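Local coordinates for putative branched chain amino acid ABC transporter, periplasmic amino acid-binding protein (Brucella ovis, PDB 7JFN), which serves as a component of an amino-acid transport system, probably capturing branched-chain amino acids in the periplasm for an ABC transporter, at residues R158-N163 with A211-V216; A206-A211 with A235-K240; N137-F142 with E173-A178; N223-L228 with F241-L246; V355-S360 with Y372-F377. All blocks are in the same frame, centred on the assembly; numbering follows the deposited sequence. Where two conformers were deposited one is given.

Contact 1 (R158-N163 with A211-V216); sequences RAYSIN and ANVDTV. With EDO (1,2-ethanediol), chain F.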
# COMPACT_ATOMS: atom_id res chain seq x y z
N ARG A 158 -19.38 18.32 -6.64
CA ARG A 158 -19.84 17.25 -7.51
C ARG A 158 -18.67 16.36 -7.88
O ARG A 158 -17.64 16.85 -8.34
CB ARG A 158 -20.52 17.82 -8.76
CG ARG A 158 -21.83 18.52 -8.43
CD ARG A 158 -22.43 19.22 -9.65
NE ARG A 158 -22.87 18.29 -10.68
CZ ARG A 158 -24.07 17.71 -10.70
NH1 ARG A 158 -24.97 17.95 -9.74
NH2 ARG A 158 -24.38 16.87 -11.68
N ALA A 159 -18.84 15.06 -7.68
CA ALA A 159 -17.77 14.10 -7.94
C ALA A 159 -18.33 12.93 -8.75
O ALA A 159 -19.53 12.67 -8.78
CB ALA A 159 -17.13 13.59 -6.64
N TYR A 160 -17.41 12.27 -9.45
CA TYR A 160 -17.70 11.07 -10.22
C TYR A 160 -16.79 9.97 -9.69
O TYR A 160 -15.65 10.25 -9.30
CB TYR A 160 -17.43 11.30 -11.73
CG TYR A 160 -18.10 10.32 -12.66
CD1 TYR A 160 -19.27 10.68 -13.32
CD2 TYR A 160 -17.58 9.05 -12.87
CE1 TYR A 160 -19.91 9.80 -14.17
CE2 TYR A 160 -18.23 8.15 -13.74
CZ TYR A 160 -19.39 8.55 -14.37
OH TYR A 160 -20.06 7.70 -15.24
N SER A 161 -17.27 8.73 -9.69
CA SER A 161 -16.49 7.57 -9.27
C SER A 161 -16.33 6.65 -10.47
O SER A 161 -17.33 6.22 -11.06
CB SER A 161 -17.19 6.82 -8.12
OG SER A 161 -16.55 5.58 -7.83
N ILE A 162 -15.10 6.33 -10.85
CA ILE A 162 -14.89 5.42 -11.97
C ILE A 162 -13.77 4.46 -11.59
O ILE A 162 -12.67 4.89 -11.24
CB ILE A 162 -14.60 6.14 -13.30
CG1 ILE A 162 -14.36 5.12 -14.43
CG2 ILE A 162 -13.44 7.16 -13.17
CD1 ILE A 162 -14.38 5.75 -15.85
N ASN A 163 -14.07 3.17 -11.61
CA ASN A 163 -13.10 2.18 -11.15
C ASN A 163 -13.22 0.91 -11.97
O ASN A 163 -14.12 0.74 -12.80
CB ASN A 163 -13.33 1.87 -9.66
CG ASN A 163 -13.14 3.09 -8.80
OD1 ASN A 163 -12.00 3.47 -8.51
ND2 ASN A 163 -14.26 3.73 -8.39
N ALA A 211 -21.90 14.65 -16.69
CA ALA A 211 -22.27 14.72 -15.28
C ALA A 211 -21.87 16.04 -14.63
O ALA A 211 -22.33 16.32 -13.51
CB ALA A 211 -21.64 13.55 -14.50
N ASN A 212 -21.04 16.85 -15.29
CA ASN A 212 -20.65 18.17 -14.82
C ASN A 212 -20.07 18.10 -13.41
O ASN A 212 -20.62 18.63 -12.44
CB ASN A 212 -21.84 19.14 -14.88
CG ASN A 212 -21.42 20.57 -14.69
OD1 ASN A 212 -20.25 20.92 -14.91
ND2 ASN A 212 -22.35 21.43 -14.28
N VAL A 213 -18.92 17.43 -13.31
CA VAL A 213 -18.31 17.19 -12.01
C VAL A 213 -17.03 18.01 -11.87
O VAL A 213 -16.43 18.46 -12.85
CB VAL A 213 -18.01 15.68 -11.77
CG1 VAL A 213 -19.31 14.86 -11.80
CG2 VAL A 213 -17.00 15.15 -12.79
N ASP A 214 -16.62 18.19 -10.61
CA ASP A 214 -15.37 18.85 -10.28
C ASP A 214 -14.22 17.87 -10.10
O ASP A 214 -13.08 18.21 -10.40
CB ASP A 214 -15.53 19.66 -8.99
CG ASP A 214 -16.68 20.66 -9.06
OD1 ASP A 214 -16.64 21.54 -9.93
OD2 ASP A 214 -17.62 20.55 -8.24
N THR A 215 -14.51 16.66 -9.63
CA THR A 215 -13.48 15.71 -9.23
C THR A 215 -13.88 14.33 -9.69
O THR A 215 -15.05 13.95 -9.60
CB THR A 215 -13.31 15.71 -7.70
OG1 THR A 215 -12.87 17.00 -7.27
CG2 THR A 215 -12.30 14.63 -7.25
N VAL A 216 -12.91 13.58 -10.20
CA VAL A 216 -13.10 12.19 -10.62
C VAL A 216 -12.27 11.33 -9.67
O VAL A 216 -11.04 11.38 -9.72
CB VAL A 216 -12.67 11.96 -12.08
CG1 VAL A 216 -12.73 10.48 -12.42
CG2 VAL A 216 -13.56 12.75 -13.03
C1 EDO F . -25.42 21.28 -11.62
O1 EDO F . -24.46 22.00 -12.39
C2 EDO F . -26.26 20.42 -12.56
O2 EDO F . -25.40 19.88 -13.57
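The guanidinium of Arg158 meets two backbone carbonyls with its edge: NH2 reaches Ala211 O at 2.8 Å in a nearly straight bond, and NE reaches Asn212 O at 2.9 Å. Both acceptors lie close to the guanidinium plane, although NE stands above the carbonyl plane of Asn212. Over one face, offset toward the rim, sits O2 of a 1,2-ethanediol, probably from the crystallisation liquor; the diol is held weakly by Asn212 ND2. The Tyr160 ring likewise takes its neighbour at an edge, where Ala211 CB lies 3.9 Å from CD1; its hydroxyl is engaged elsewhere, with Thr191. Arginine suits its place because its chain, bent at chi3 (67°), turns the N-H groups onto carbonyls at the end of helix 202-211. Asn212 leaves the helix with positive phi, a conformation asparagine tolerates well. Beyond this turn strand 215-218 joins strand 158-164 in parallel, with Tyr160 N bonded to Thr215 O at 2.9 Å. At the strand entrance Asp214 works both ways: its N donates to Arg158 O (2.8 Å), while its OD2 accepts from Arg158 N at 3.3 Å. Ile162 CG2 and Val216 CG1 press together at 3.5 Å, tighter than ordinary van der Waals contact. Carbonyls at the helix end would probably favour the charge of Arg158, and its two bonds grip the turn that leads to the next strand.

Contact 2 (A206-A211 with A235-K240); sequences AKIQAA and AGLKAK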
# COMPACT_ATOMS: atom_id res chain seq x y z
N ALA A 206 -17.07 10.93 -21.93
CA ALA A 206 -18.24 11.67 -22.37
C ALA A 206 -19.33 11.65 -21.30
O ALA A 206 -20.01 12.66 -21.08
CB ALA A 206 -18.77 11.09 -23.68
N LYS A 207 -19.51 10.50 -20.64
CA LYS A 207 -20.44 10.40 -19.50
C LYS A 207 -20.01 11.30 -18.35
O LYS A 207 -20.85 11.95 -17.71
CB LYS A 207 -20.54 8.96 -19.01
CG LYS A 207 -21.39 8.04 -19.88
CD LYS A 207 -21.73 6.77 -19.12
CE LYS A 207 -22.47 7.07 -17.81
NZ LYS A 207 -23.08 5.86 -17.20
N ILE A 208 -18.71 11.32 -18.04
CA ILE A 208 -18.24 12.18 -16.96
C ILE A 208 -18.45 13.64 -17.32
O ILE A 208 -18.87 14.44 -16.47
CB ILE A 208 -16.76 11.87 -16.65
CG1 ILE A 208 -16.61 10.43 -16.17
CG2 ILE A 208 -16.21 12.85 -15.61
CD1 ILE A 208 -15.17 9.98 -16.03
N GLN A 209 -18.15 14.02 -18.57
CA GLN A 209 -18.41 15.39 -19.01
C GLN A 209 -19.88 15.74 -18.86
O GLN A 209 -20.22 16.84 -18.40
CB GLN A 209 -17.96 15.56 -20.47
CG GLN A 209 -16.63 16.30 -20.61
CD GLN A 209 -16.11 16.36 -22.04
OE1 GLN A 209 -16.51 15.58 -22.90
NE2 GLN A 209 -15.20 17.30 -22.30
N ALA A 210 -20.77 14.80 -19.21
CA ALA A 210 -22.20 15.05 -19.10
C ALA A 210 -22.64 15.22 -17.64
O ALA A 210 -23.65 15.89 -17.38
CB ALA A 210 -22.98 13.90 -19.75
N ALA A 211 -21.90 14.65 -16.69
CA ALA A 211 -22.27 14.72 -15.28
C ALA A 211 -21.87 16.04 -14.63
O ALA A 211 -22.33 16.32 -13.51
CB ALA A 211 -21.64 13.55 -14.50
N ALA A 235 -10.46 15.42 -24.51
CA ALA A 235 -11.83 15.91 -24.57
C ALA A 235 -12.01 17.24 -23.84
O ALA A 235 -13.11 17.80 -23.87
CB ALA A 235 -12.80 14.87 -23.99
N GLY A 236 -10.97 17.75 -23.20
CA GLY A 236 -11.10 19.00 -22.48
C GLY A 236 -11.84 18.87 -21.17
O GLY A 236 -12.37 19.86 -20.67
N LEU A 237 -11.89 17.67 -20.60
CA LEU A 237 -12.52 17.49 -19.30
C LEU A 237 -11.75 18.26 -18.24
O LEU A 237 -10.54 18.09 -18.10
CB LEU A 237 -12.57 16.00 -18.94
CG LEU A 237 -13.27 15.69 -17.61
CD1 LEU A 237 -14.78 15.83 -17.77
CD2 LEU A 237 -12.90 14.32 -17.07
N LYS A 238 -12.43 19.13 -17.51
CA LYS A 238 -11.72 20.00 -16.59
C LYS A 238 -11.52 19.40 -15.20
O LYS A 238 -10.72 19.93 -14.42
CB LYS A 238 -12.45 21.35 -16.46
N ALA A 239 -12.19 18.30 -14.88
CA ALA A 239 -12.16 17.78 -13.52
C ALA A 239 -10.75 17.34 -13.10
O ALA A 239 -9.96 16.85 -13.90
CB ALA A 239 -13.11 16.60 -13.39
N LYS A 240 -10.45 17.52 -11.81
CA LYS A 240 -9.24 16.95 -11.23
C LYS A 240 -9.46 15.47 -10.97
O LYS A 240 -10.54 15.05 -10.53
CB LYS A 240 -8.87 17.64 -9.91
CG LYS A 240 -8.42 19.09 -10.06
CD LYS A 240 -7.87 19.63 -8.74
CE LYS A 240 -6.86 20.74 -9.01
NZ LYS A 240 -7.37 21.70 -10.03
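Ile208 CG2 meets Leu237 CD2 at 3.9 Å on the buried side, the two side chains roughly perpendicular. Leucine fits here because its two methyls straddle that isoleucine methyl, and CD1 also lies along the stem of Gln209, whose chain runs antiparallel beside it. Gln209 was modelled in two conformers, and what follows holds for one of them. In it the approach of Gln209 CG to Leu237 CD1, 3.4 Å, is doubtful, while the end of the glutamine goes on to the close of the neighbouring helix, where NE2 donates to Ala235 O at 2.7 Å. That bond is bent, 133° at the hydrogen, and NE2 stands above the carbonyl plane, well off the lone pairs. These are two adjacent helices of the alternating beta-alpha units of a periplasmic binding protein: helix 202-211 leads into strand 215-218, and the loop after helix 223-235 leads into strand 240-243. What sets the acceptor in place is the helix end, for Gly236 closes it with a Schellman motif, and its phi of 75° is one that a residue without a side chain adopts easily. Leu237 follows with its CG anti to the backbone N (chi1 -177°), which swings the branched end back toward helix 202-211. Farther in, Ile208 rests on Tyr160 and Val216 of the sheet, and Ala239 also packs on Val216.

Contact 3 (N137-F142 with E173-A178); sequences NAAIRF and ENTVVA. Unlike the reference sequence in segment 137-142: Arg141 (reference His).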
# COMPACT_ATOMS: atom_id res chain seq x y z
N ASN A 137 -4.98 1.03 2.70
CA ASN A 137 -6.02 0.21 2.11
C ASN A 137 -6.94 1.15 1.34
O ASN A 137 -6.76 2.37 1.36
CB ASN A 137 -6.74 -0.62 3.19
CG ASN A 137 -7.46 0.24 4.21
OD1 ASN A 137 -8.15 1.20 3.86
ND2 ASN A 137 -7.29 -0.09 5.48
N ALA A 138 -7.97 0.59 0.69
CA ALA A 138 -8.81 1.44 -0.15
C ALA A 138 -9.45 2.59 0.63
O ALA A 138 -9.58 3.71 0.12
CB ALA A 138 -9.91 0.60 -0.81
N ALA A 139 -9.87 2.31 1.87
CA ALA A 139 -10.55 3.34 2.66
C ALA A 139 -9.59 4.45 3.05
O ALA A 139 -9.93 5.63 2.94
CB ALA A 139 -11.19 2.70 3.90
N ILE A 140 -8.38 4.09 3.48
CA ILE A 140 -7.38 5.11 3.84
C ILE A 140 -7.02 5.97 2.63
O ILE A 140 -6.93 7.20 2.72
CB ILE A 140 -6.13 4.45 4.45
CG1 ILE A 140 -6.49 3.78 5.78
CG2 ILE A 140 -5.01 5.50 4.60
CD1 ILE A 140 -5.41 2.91 6.38
N ARG A 141 -6.78 5.33 1.48
CA ARG A 141 -6.45 6.07 0.27
C ARG A 141 -7.50 7.13 -0.04
O ARG A 141 -7.16 8.29 -0.32
CB ARG A 141 -6.33 5.14 -0.94
CG ARG A 141 -5.15 4.16 -0.96
CD ARG A 141 -3.82 4.87 -1.22
NE ARG A 141 -2.83 3.85 -1.52
CZ ARG A 141 -1.57 4.09 -1.84
NH1 ARG A 141 -1.13 5.36 -1.93
NH2 ARG A 141 -0.75 3.06 -2.12
N PHE A 142 -8.77 6.75 -0.05
CA PHE A 142 -9.75 7.64 -0.63
C PHE A 142 -10.39 8.56 0.38
O PHE A 142 -10.81 9.66 -0.01
CB PHE A 142 -10.76 6.83 -1.46
CG PHE A 142 -10.16 6.50 -2.78
CD1 PHE A 142 -10.17 7.44 -3.80
CD2 PHE A 142 -9.40 5.35 -2.93
CE1 PHE A 142 -9.49 7.18 -5.01
CE2 PHE A 142 -8.71 5.08 -4.13
CZ PHE A 142 -8.76 6.01 -5.17
N GLU A 173 -15.03 2.34 -4.90
CA GLU A 173 -16.36 2.93 -5.07
C GLU A 173 -17.10 2.98 -3.75
O GLU A 173 -17.69 4.01 -3.39
CB GLU A 173 -17.16 2.12 -6.10
CG GLU A 173 -18.58 2.62 -6.27
CD GLU A 173 -19.36 1.79 -7.28
OE1 GLU A 173 -19.07 1.92 -8.49
OE2 GLU A 173 -20.25 1.01 -6.86
N ASN A 174 -17.10 1.87 -3.00
CA ASN A 174 -17.83 1.85 -1.74
C ASN A 174 -17.31 2.91 -0.78
O ASN A 174 -18.08 3.52 -0.03
CB ASN A 174 -17.73 0.46 -1.11
CG ASN A 174 -18.63 -0.56 -1.79
OD1 ASN A 174 -19.51 -0.20 -2.58
ND2 ASN A 174 -18.42 -1.85 -1.50
N THR A 175 -15.98 3.10 -0.76
CA THR A 175 -15.38 4.11 0.11
C THR A 175 -15.82 5.51 -0.31
O THR A 175 -16.20 6.34 0.53
CB THR A 175 -13.86 4.00 0.05
OG1 THR A 175 -13.46 2.71 0.53
CG2 THR A 175 -13.20 5.11 0.87
N VAL A 176 -15.72 5.80 -1.60
CA VAL A 176 -16.05 7.13 -2.09
C VAL A 176 -17.51 7.46 -1.83
O VAL A 176 -17.84 8.56 -1.37
CB VAL A 176 -15.68 7.22 -3.59
CG1 VAL A 176 -16.25 8.51 -4.22
CG2 VAL A 176 -14.15 7.15 -3.73
N VAL A 177 -18.41 6.50 -2.06
CA VAL A 177 -19.83 6.70 -1.76
C VAL A 177 -20.05 6.90 -0.27
O VAL A 177 -20.82 7.78 0.15
CB VAL A 177 -20.66 5.52 -2.31
CG1 VAL A 177 -22.09 5.54 -1.76
CG2 VAL A 177 -20.64 5.54 -3.84
N ALA A 178 -19.40 6.07 0.56
CA ALA A 178 -19.64 6.10 2.00
C ALA A 178 -19.20 7.42 2.64
O ALA A 178 -19.80 7.85 3.63
CB ALA A 178 -18.92 4.93 2.67
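Ala138 is the first residue of its segment to touch the other helix: its O lies 4.0 Å from Thr175 CG2, with Asn137 just before it as the N-cap. Asn137 OD1 accepts from Ile140 N at 2.9 Å in a nearly straight bond, and weakly from Ala139 N, so its short amide satisfies N-H groups that have no preceding turn to bond to. The cap's ND2 is held in turn by Asp387. Ala139 offers Thr175 little more than backbone, CA standing 3.7 Å from CG2, and its small methyl lets the helices come close. Helices 138-152 and 167-183, which lie on either side of strand 158-164 in the chain and belong to the alpha/beta architecture of a periplasmic binding protein, cross here at -50° with segment axes 8.9 Å apart. Arg141, which differs from the reference sequence, leads away to a salt bridge with Glu118. Phe142 adds the last contacts: its CB sits 3.8 Å from Thr175 CG2, and its CD1 meets Val176 CG2 at 4.0 Å, ring and valine crossing at a slant. With Thr175 CG2 anti to its own backbone N (OG1 chi1 -62°), the methyl is turned toward Ala139 and Phe142, and the hydroxyl bonds back to Asp171 O within its own helix. Threonine therefore buries a methyl here while keeping its OG1 satisfied. Deeper in, Phe142 and Val176 both lie on Phe217 of strand 215-218.

Contact 4 (N223-L228 with F241-L246); sequences NDLLLL and FATSFL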
# COMPACT_ATOMS: atom_id res chain seq x y z
N ASN A 223 -2.57 1.24 -17.44
CA ASN A 223 -3.26 1.79 -18.60
C ASN A 223 -4.65 2.28 -18.24
O ASN A 223 -5.11 3.30 -18.77
CB ASN A 223 -3.36 0.74 -19.72
CG ASN A 223 -2.05 0.55 -20.43
OD1 ASN A 223 -1.13 1.36 -20.27
ND2 ASN A 223 -1.94 -0.51 -21.22
N ASP A 224 -5.34 1.58 -17.33
CA ASP A 224 -6.68 2.01 -16.95
C ASP A 224 -6.68 3.39 -16.31
O ASP A 224 -7.70 4.09 -16.35
CB ASP A 224 -7.32 1.01 -15.98
CG ASP A 224 -7.88 -0.23 -16.67
OD1 ASP A 224 -7.86 -0.31 -17.93
OD2 ASP A 224 -8.32 -1.13 -15.94
N LEU A 225 -5.57 3.79 -15.68
CA LEU A 225 -5.45 5.15 -15.19
C LEU A 225 -4.97 6.10 -16.29
O LEU A 225 -5.60 7.13 -16.57
CB LEU A 225 -4.50 5.20 -13.99
CG LEU A 225 -4.38 6.59 -13.35
CD1 LEU A 225 -5.74 7.05 -12.82
CD2 LEU A 225 -3.29 6.58 -12.25
N LEU A 226 -3.88 5.74 -16.96
CA LEU A 226 -3.24 6.67 -17.89
C LEU A 226 -4.11 6.92 -19.11
O LEU A 226 -4.28 8.07 -19.53
CB LEU A 226 -1.87 6.13 -18.30
CG LEU A 226 -0.80 6.25 -17.22
CD1 LEU A 226 0.56 6.38 -17.87
CD2 LEU A 226 -1.05 7.44 -16.28
N LEU A 227 -4.66 5.86 -19.72
CA LEU A 227 -5.45 6.07 -20.92
C LEU A 227 -6.77 6.78 -20.62
O LEU A 227 -7.32 7.45 -21.50
CB LEU A 227 -5.73 4.75 -21.64
CG LEU A 227 -4.50 3.99 -22.14
CD1 LEU A 227 -4.94 2.69 -22.80
CD2 LEU A 227 -3.74 4.87 -23.13
N LEU A 228 -7.28 6.62 -19.39
CA LEU A 228 -8.46 7.38 -18.98
C LEU A 228 -8.11 8.85 -18.81
O LEU A 228 -8.83 9.72 -19.30
CB LEU A 228 -9.04 6.80 -17.69
CG LEU A 228 -10.09 7.62 -16.96
CD1 LEU A 228 -11.33 7.82 -17.85
CD2 LEU A 228 -10.50 6.88 -15.67
N PHE A 241 -8.44 14.66 -11.26
CA PHE A 241 -8.45 13.25 -10.88
C PHE A 241 -7.90 13.09 -9.47
O PHE A 241 -6.84 13.63 -9.15
CB PHE A 241 -7.63 12.41 -11.85
CG PHE A 241 -8.36 12.09 -13.12
CD1 PHE A 241 -8.91 10.84 -13.32
CD2 PHE A 241 -8.57 13.07 -14.08
CE1 PHE A 241 -9.60 10.55 -14.48
CE2 PHE A 241 -9.28 12.78 -15.23
CZ PHE A 241 -9.79 11.52 -15.42
N ALA A 242 -8.64 12.37 -8.62
CA ALA A 242 -8.23 12.04 -7.26
C ALA A 242 -7.95 10.55 -7.24
O ALA A 242 -8.87 9.74 -7.39
CB ALA A 242 -9.33 12.41 -6.26
N THR A 243 -6.67 10.20 -7.07
CA THR A 243 -6.18 8.86 -7.37
C THR A 243 -5.47 8.26 -6.18
O THR A 243 -5.10 8.94 -5.21
CB THR A 243 -5.20 8.86 -8.55
OG1 THR A 243 -3.93 9.38 -8.10
CG2 THR A 243 -5.72 9.71 -9.71
N SER A 244 -5.24 6.95 -6.28
CA SER A 244 -4.36 6.24 -5.38
C SER A 244 -3.05 5.83 -6.02
O SER A 244 -2.08 5.57 -5.29
CB SER A 244 -5.05 4.97 -4.85
OG SER A 244 -5.57 4.17 -5.91
N PHE A 245 -2.98 5.79 -7.35
CA PHE A 245 -1.81 5.19 -8.00
C PHE A 245 -1.16 6.09 -9.05
O PHE A 245 -0.43 5.58 -9.92
CB PHE A 245 -2.19 3.85 -8.63
CG PHE A 245 -2.64 2.83 -7.62
CD1 PHE A 245 -1.92 2.61 -6.44
CD2 PHE A 245 -3.82 2.13 -7.82
CE1 PHE A 245 -2.36 1.69 -5.49
CE2 PHE A 245 -4.27 1.20 -6.89
CZ PHE A 245 -3.54 0.97 -5.72
N LEU A 246 -1.35 7.41 -8.98
CA LEU A 246 -0.73 8.28 -9.97
C LEU A 246 0.80 8.16 -9.98
O LEU A 246 1.43 8.35 -11.03
CB LEU A 246 -1.17 9.72 -9.72
CG LEU A 246 -0.91 10.73 -10.84
CD1 LEU A 246 -1.35 10.21 -12.22
CD2 LEU A 246 -1.61 12.03 -10.54
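Leu225 and Leu228 both hold CG anti to the backbone N (chi1 -177° and 168°), which sends their branched ends off the helix toward segment 241-246. From the strand, Phe241 turns the other way about its first bond, CG anti to the carbonyl carbon (chi1 -80°), and so brings its ring to Leu228. Leu228 CG lies 3.9 Å from Phe241 CE1, meeting the ring obliquely. Leu225 divides its methyls between strand and loop. CD1 rests 4.1 Å from Thr243 CG2, the side chains crossing almost squarely, whereas CD2 reaches past the strand end to the carbonyl of Phe245, 3.8 Å from its O, and to Leu246, 3.8 Å from CA and 4.1 Å from CD1. No hydrogen bond links the two segments. Leucine suits the helix because its forked end lets one residue touch both the strand end and the loop. Threonine suits the last strand position in another way, its methyl facing Leu225 while OG1 takes its main bond with Ile263 O and a weak one from Leu246 N across the turn. Phe241 is covered further by His262, whose ring meets it edge-to-face, and by Val216. The packing is that of a helix against its own sheet in the beta-alpha-beta unit of strand 215-218, helix 223-235 and strand 240-243, the repeating element of the periplasmic binding protein fold.

Contact 5 (V355-S360 with Y372-F377); sequences VVQEVS and YGFLPF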
# COMPACT_ATOMS: atom_id res chain seq x y z
N VAL A 355 0.15 11.56 2.98
CA VAL A 355 0.52 12.85 2.37
C VAL A 355 -0.26 12.99 1.07
O VAL A 355 -0.13 12.15 0.17
CB VAL A 355 2.03 12.94 2.11
CG1 VAL A 355 2.44 14.38 1.85
CG2 VAL A 355 2.81 12.35 3.27
N VAL A 356 -1.05 14.05 0.96
CA VAL A 356 -1.81 14.30 -0.25
C VAL A 356 -0.99 15.25 -1.12
O VAL A 356 -0.44 16.24 -0.61
CB VAL A 356 -3.21 14.86 0.07
CG1 VAL A 356 -4.08 14.87 -1.17
CG2 VAL A 356 -3.87 13.99 1.17
N GLN A 357 -0.86 14.91 -2.39
CA GLN A 357 0.14 15.47 -3.29
C GLN A 357 -0.48 15.84 -4.63
O GLN A 357 -1.40 15.18 -5.10
CB GLN A 357 1.25 14.44 -3.54
CG GLN A 357 1.94 14.02 -2.24
CD GLN A 357 2.62 12.67 -2.36
OE1 GLN A 357 3.59 12.51 -3.10
NE2 GLN A 357 2.10 11.68 -1.64
N GLU A 358 0.05 16.90 -5.25
CA GLU A 358 -0.37 17.33 -6.58
C GLU A 358 0.80 17.20 -7.53
O GLU A 358 1.93 17.53 -7.17
CB GLU A 358 -0.85 18.79 -6.54
CG GLU A 358 -1.21 19.38 -7.91
CD GLU A 358 -1.13 20.89 -7.94
OE1 GLU A 358 -1.89 21.52 -8.71
OE2 GLU A 358 -0.30 21.46 -7.20
N VAL A 359 0.54 16.73 -8.75
CA VAL A 359 1.59 16.75 -9.79
C VAL A 359 1.86 18.20 -10.20
O VAL A 359 0.95 18.92 -10.64
CB VAL A 359 1.20 15.90 -11.00
CG1 VAL A 359 2.27 16.01 -12.10
CG2 VAL A 359 1.03 14.44 -10.56
N SER A 360 3.11 18.63 -10.05
CA SER A 360 3.41 20.05 -10.22
C SER A 360 4.84 20.24 -10.71
O SER A 360 5.75 19.50 -10.33
CB SER A 360 3.23 20.81 -8.90
OG SER A 360 3.59 22.18 -9.08
N TYR A 372 8.01 17.64 -13.98
CA TYR A 372 6.99 17.51 -12.95
C TYR A 372 7.43 16.57 -11.84
O TYR A 372 8.15 15.60 -12.08
CB TYR A 372 5.67 16.97 -13.53
CG TYR A 372 5.24 17.70 -14.75
CD1 TYR A 372 4.49 18.86 -14.66
CD2 TYR A 372 5.60 17.25 -16.01
CE1 TYR A 372 4.11 19.54 -15.80
CE2 TYR A 372 5.23 17.92 -17.13
CZ TYR A 372 4.49 19.07 -17.03
OH TYR A 372 4.13 19.73 -18.19
N GLY A 373 6.94 16.85 -10.63
CA GLY A 373 7.08 15.94 -9.52
C GLY A 373 5.82 15.97 -8.67
O GLY A 373 4.84 16.64 -9.01
N PHE A 374 5.86 15.25 -7.55
CA PHE A 374 4.73 15.24 -6.62
C PHE A 374 4.97 16.28 -5.53
O PHE A 374 5.95 16.20 -4.78
CB PHE A 374 4.54 13.83 -6.06
CG PHE A 374 4.05 12.87 -7.11
CD1 PHE A 374 4.95 12.16 -7.90
CD2 PHE A 374 2.69 12.74 -7.36
CE1 PHE A 374 4.52 11.31 -8.91
CE2 PHE A 374 2.23 11.88 -8.38
CZ PHE A 374 3.15 11.16 -9.16
N LEU A 375 4.09 17.29 -5.49
CA LEU A 375 4.22 18.37 -4.51
C LEU A 375 3.29 18.08 -3.34
O LEU A 375 2.06 17.98 -3.54
CB LEU A 375 3.87 19.71 -5.14
CG LEU A 375 4.30 21.00 -4.44
CD1 LEU A 375 4.34 22.09 -5.48
CD2 LEU A 375 3.32 21.36 -3.33
N PRO A 376 3.81 17.89 -2.13
CA PRO A 376 2.93 17.62 -0.99
C PRO A 376 2.23 18.89 -0.54
O PRO A 376 2.85 19.96 -0.43
CB PRO A 376 3.90 17.11 0.08
CG PRO A 376 5.19 17.76 -0.24
CD PRO A 376 5.22 18.03 -1.73
N PHE A 377 0.91 18.79 -0.30
CA PHE A 377 0.17 19.95 0.19
C PHE A 377 -0.65 19.71 1.45
O PHE A 377 -1.17 20.68 2.02
CB PHE A 377 -0.72 20.56 -0.91
CG PHE A 377 -1.83 19.66 -1.41
CD1 PHE A 377 -3.06 19.63 -0.77
CD2 PHE A 377 -1.66 18.91 -2.57
CE1 PHE A 377 -4.10 18.83 -1.25
CE2 PHE A 377 -2.70 18.11 -3.07
CZ PHE A 377 -3.93 18.08 -2.40
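Val356 CG1 comes obliquely from above CZ of the Phe377 ring, 3.4 Å away, in an antiparallel strand pair that forms part of the mixed sheet of this periplasmic binding protein. Strands 350-360 and 373-380 are joined here by five backbone hydrogen bonds, among them Leu375 N to Glu358 O at 2.7 Å, and the axes of the two segments make 137° between their N-to-C directions. Phe377 takes the constricted chi1 of 64°, CG between its backbone N and carbonyl carbon, which lays the flat ring against the partner backbone. Val356 O lies over the same face as CG1, near the rim, while an edge meets Glu358 N. On the side of Gln357, Val359, Phe374 and Pro376, the side chains pack shoulder to shoulder. Val359 CG2 sits beside Phe374 CE2 at 3.6 Å, and the two side chains point the same way. Pro376, lacking an N-H, falls at a non-hydrogen-bonded position where none is needed, and its CB fits against CG1 of Val355 in one of that residue's two conformers. Val359's other methyl, CG1, abuts Tyr372 CB, with Ile252 of helix 251-255 closing over both. On the side of Glu358 and Ser360, Leu375 CD1 settles against the small serine. Gln357 stands at nearly a right angle to Phe374; its OE1 is bonded to Asn269, and its NE2 donates to Val355 O at 2.9 Å with an angle of 176°.

Contact 3 opens first along the chain and alternates with contact 1, which alternates with contact 2 as contact 2 does with contact 4; contact 5 follows all of them. Contacts 1, 4 and 5 reach the same mixed sheet, while contacts 2 and 3 pack around it. Contacts 1 and 2 share Ala211, their centres about 8 Å apart. Val216 O bonds probably to Ala242 N, tying contact 1 to contact 4, whose centres are about 13 Å apart. Phe142 of contact 3 touches Ala242 and Ser244, and Leu246 of contact 4 packs on Val359 of contact 5. Parallel beta-alpha units thus pass into antiparallel strands within one mixed sheet.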